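Long-range contact in ferredoxin, 2Fe-2S (PDB 1M2D), which binds one [2Fe-2S] cluster per chain and transfers electrons as a thioredoxin-like ferredoxin that is homodimeric in solution: residues Arg28-Ala33 and Gly75-Glu80. The protein carries 1 engineered substitution. Residues are numbered along the deposited sequence; the frame is centred on the assembly and turned at random.
Sequences REVFQA and GQVKPE
The backbone oxygen O of Val-77 faces a methyl group across this contact: CG2 of Val-30 lies 3.4 Å from it, a van der Waals approach rather than a hydrogen bond. The same methyl sits over the peptide link that follows Lys-78, 3.7 Å from Pro-79 N, and also reaches Pro-79 CD. Its sister branch has a different task. With CG1 of Val-30 anti to the backbone N (chi1 173°), that methyl meets CG1 of Val-77 at 3.9 Å, and the two valine side chains cross at about a right angle. Val-30 therefore divides its surface, one methyl serving the loop backbone and the proline, the other the buried apolar layer.

On the outer flank the proline ring closes the contact. Its CG rests against Glu-29 CB at 3.6 Å, while the rest of the glutamate, bent at chi2 (84°), carries its carboxylate away from the loop. The methylene base of a charged residue is thus used as apolar surface. One helical turn on from Glu-29, Ala-33 CB is directed at the loop and comes within 4.3 Å of Pro-79 O.

In the thioredoxin-like fold this joins helix 27-40 to the loop between strand 72-74 and helix 82-91. Val-30 and Val-77 both also touch Val-65 of strand 65-68; Val-82 and Ile-85 of the following helix pack on Val-30 and Val-77 respectively. The side chain of Val-30 is about 8 Å from that of the cluster ligand Cys-22, so this is packing near the metal site and not part of it.

As no hydrogen bond or salt bridge links the two segments, the contact rests on apolar packing and close fit, and probably holds by burial of the valine methyls and the proline ring; the N-H of Val-77 is turned instead to the backbone of Pro-63.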
ATOM      1  N   ARG A  28     -13.766   4.016   3.686  1.00 12.90           N
ATOM      2  CA  ARG A  28     -14.164   3.221   2.490  1.00 13.77           C
ATOM      3  C   ARG A  28     -14.857   4.123   1.493  1.00 14.21           C
ATOM      4  O   ARG A  28     -14.762   3.863   0.318  1.00 15.58           O
ATOM      5  CB  ARG A  28     -14.996   2.012   2.914  1.00 18.22           C
ATOM      6  CG  ARG A  28     -14.033   1.123   3.739  1.00 22.31           C
ATOM      7  CD  ARG A  28     -14.738  -0.095   4.183  1.00 23.25           C
ATOM      8  NE  ARG A  28     -13.753  -0.881   4.916  1.00 17.45           N
ATOM      9  CZ  ARG A  28     -14.192  -2.033   5.386  1.00 15.94           C
ATOM     10  NH1 ARG A  28     -15.440  -2.406   5.219  1.00 23.94           N
ATOM     11  NH2 ARG A  28     -13.361  -2.813   6.075  1.00 17.39           N
ATOM     12  N   GLU A  29     -15.542   5.182   1.961  1.00 14.69           N
ATOM     13  CA  GLU A  29     -16.115   6.166   1.047  1.00 15.35           C
ATOM     14  C   GLU A  29     -15.023   7.008   0.366  1.00 13.60           C
ATOM     15  O   GLU A  29     -15.162   7.416  -0.794  1.00 14.28           O
ATOM     16  CB  GLU A  29     -17.108   7.073   1.754  1.00 17.86           C
ATOM     17  CG  GLU A  29     -18.317   6.225   2.098  1.00 20.92           C
ATOM     18  CD  GLU A  29     -18.170   5.468   3.353  1.00 20.40           C
ATOM     19  OE1 GLU A  29     -17.214   5.546   4.136  1.00 30.05           O
ATOM     20  OE2 GLU A  29     -19.151   4.706   3.541  1.00 47.21           O
ATOM     21  N   VAL A  30     -13.922   7.243   1.024  1.00 12.46           N
ATOM     22  CA  VAL A  30     -12.727   7.868   0.443  1.00 11.29           C
ATOM     23  C   VAL A  30     -12.166   7.012  -0.693  1.00 11.79           C
ATOM     24  O   VAL A  30     -11.907   7.456  -1.795  1.00 12.32           O
ATOM     25  CB  VAL A  30     -11.664   8.143   1.484  1.00 10.83           C
ATOM     26  CG1 VAL A  30     -10.356   8.634   0.857  1.00 11.31           C
ATOM     27  CG2 VAL A  30     -12.186   9.175   2.462  1.00 12.19           C
ATOM     28  N   PHE A  31     -11.973   5.720  -0.392  1.00 11.93           N
ATOM     29  CA  PHE A  31     -11.446   4.762  -1.355  1.00 12.30           C
ATOM     30  C   PHE A  31     -12.372   4.747  -2.563  1.00 13.79           C
ATOM     31  O   PHE A  31     -11.985   4.816  -3.728  1.00 14.93           O
ATOM     32  CB  PHE A  31     -11.298   3.365  -0.747  1.00 12.57           C
ATOM     33  CG  PHE A  31     -10.903   2.294  -1.720  1.00 13.29           C
ATOM     34  CD1 PHE A  31      -9.613   2.259  -2.236  1.00 13.21           C
ATOM     35  CD2 PHE A  31     -11.797   1.327  -2.144  1.00 17.07           C
ATOM     36  CE1 PHE A  31      -9.248   1.309  -3.153  1.00 13.92           C
ATOM     37  CE2 PHE A  31     -11.430   0.384  -3.097  1.00 18.28           C
ATOM     38  CZ  PHE A  31     -10.191   0.384  -3.602  1.00 14.72           C
ATOM     39  N   GLN A  32     -13.664   4.621  -2.370  1.00 15.05           N
ATOM     40  CA  GLN A  32     -14.681   4.612  -3.418  1.00 18.24           C
ATOM     41  C   GLN A  32     -14.572   5.902  -4.259  1.00 18.32           C
ATOM     42  O   GLN A  32     -14.647   5.861  -5.470  1.00 19.81           O
ATOM     43  CB  GLN A  32     -16.056   4.518  -2.813  1.00 24.02           C
ATOM     44  CG  GLN A  32     -17.386   4.610  -3.545  1.00 46.94           C
ATOM     45  CD  GLN A  32     -18.418   4.096  -2.540  1.00 54.28           C
ATOM     46  OE1 GLN A  32     -18.623   4.772  -1.525  1.00 77.48           O
ATOM     47  NE2 GLN A  32     -18.991   2.920  -2.756  1.00 65.88           N
ATOM     48  N   ALA A  33     -14.427   7.040  -3.631  1.00 17.09           N
ATOM     49  CA  ALA A  33     -14.340   8.319  -4.346  1.00 14.57           C
ATOM     50  C   ALA A  33     -13.089   8.386  -5.225  1.00 14.49           C
ATOM     51  O   ALA A  33     -13.193   8.843  -6.376  1.00 16.17           O
ATOM     52  CB  ALA A  33     -14.376   9.485  -3.406  1.00 15.96           C
ATOM     53  N   GLY A  75      -3.818  12.796   6.318  1.00  8.11           N
ATOM     54  CA  GLY A  75      -4.742  12.395   7.356  1.00  8.90           C
ATOM     55  C   GLY A  75      -6.050  13.129   7.277  1.00  8.94           C
ATOM     56  O   GLY A  75      -6.183  14.140   6.568  1.00  9.68           O
ATOM     57  N   GLN A  76      -7.024  12.596   7.980  1.00  9.73           N
ATOM     58  CA  GLN A  76      -8.348  13.200   8.102  1.00 10.48           C
ATOM     59  C   GLN A  76      -9.043  13.382   6.773  1.00 10.55           C
ATOM     60  O   GLN A  76      -9.807  14.327   6.590  1.00 12.10           O
ATOM     61  CB  GLN A  76      -8.331  14.532   8.871  1.00 11.91           C
ATOM     62  CG  GLN A  76      -7.607  14.406  10.179  1.00 13.92           C
ATOM     63  CD  GLN A  76      -7.651  15.803  10.810  1.00 14.90           C
ATOM     64  OE1 GLN A  76      -8.411  16.053  11.682  1.00 16.58           O
ATOM     65  NE2 GLN A  76      -6.831  16.713  10.269  1.00 17.73           N
ATOM     66  N   VAL A  77      -8.747  12.509   5.798  1.00 10.07           N
ATOM     67  CA  VAL A  77      -9.294  12.717   4.477  1.00 10.00           C
ATOM     68  C   VAL A  77     -10.791  12.404   4.458  1.00 10.26           C
ATOM     69  O   VAL A  77     -11.217  11.347   4.915  1.00 11.36           O
ATOM     70  CB  VAL A  77      -8.559  11.861   3.442  1.00  9.62           C
ATOM     71  CG1 VAL A  77      -9.084  12.115   2.042  1.00 10.82           C
ATOM     72  CG2 VAL A  77      -7.062  12.108   3.516  1.00  9.85           C
ATOM     73  N   LYS A  78     -11.564  13.310   3.914  1.00 10.96           N
ATOM     74  CA  LYS A  78     -12.995  13.119   3.683  1.00 12.17           C
ATOM     75  C   LYS A  78     -13.255  12.793   2.239  1.00 12.03           C
ATOM     76  O   LYS A  78     -12.468  13.191   1.370  1.00 12.33           O
ATOM     77  CB  LYS A  78     -13.784  14.389   3.995  1.00 12.99           C
ATOM     78  CG  LYS A  78     -13.736  14.820   5.445  1.00 17.24           C
ATOM     79  CD  LYS A  78     -14.463  16.199   5.589  1.00 18.85           C
ATOM     80  CE  LYS A  78     -14.614  16.566   7.046  1.00 23.36           C
ATOM     81  NZ  LYS A  78     -15.372  17.858   7.148  1.00 26.61           N
ATOM     82  N   PRO A  79     -14.344  12.116   1.923  1.00 12.95           N
ATOM     83  CA  PRO A  79     -14.671  11.921   0.499  1.00 14.40           C
ATOM     84  C   PRO A  79     -14.711  13.233  -0.278  1.00 15.84           C
ATOM     85  O   PRO A  79     -14.270  13.289  -1.447  1.00 15.80           O
ATOM     86  CB  PRO A  79     -16.014  11.192   0.566  1.00 16.41           C
ATOM     87  CG  PRO A  79     -15.937  10.464   1.855  1.00 18.95           C
ATOM     88  CD  PRO A  79     -15.289  11.431   2.812  1.00 14.35           C
ATOM     89  N   GLU A  80     -15.154  14.310   0.345  1.00 15.60           N
ATOM     90  CA  GLU A  80     -15.225  15.630  -0.276  1.00 17.68           C
ATOM     91  C   GLU A  80     -13.866  16.229  -0.580  1.00 16.14           C
ATOM     92  O   GLU A  80     -13.788  17.205  -1.319  1.00 20.42           O
ATOM     93  CB  GLU A  80     -15.973  16.625   0.640  1.00 21.56           C
ATOM     94  CG  GLU A  80     -17.421  16.260   0.862  1.00 24.99           C
ATOM     95  CD  GLU A  80     -17.764  15.258   1.929  1.00 25.37           C
ATOM     96  OE1 GLU A  80     -16.933  14.559   2.506  1.00 20.00           O
ATOM     97  OE2 GLU A  80     -18.987  15.137   2.206  1.00 31.56           O
TER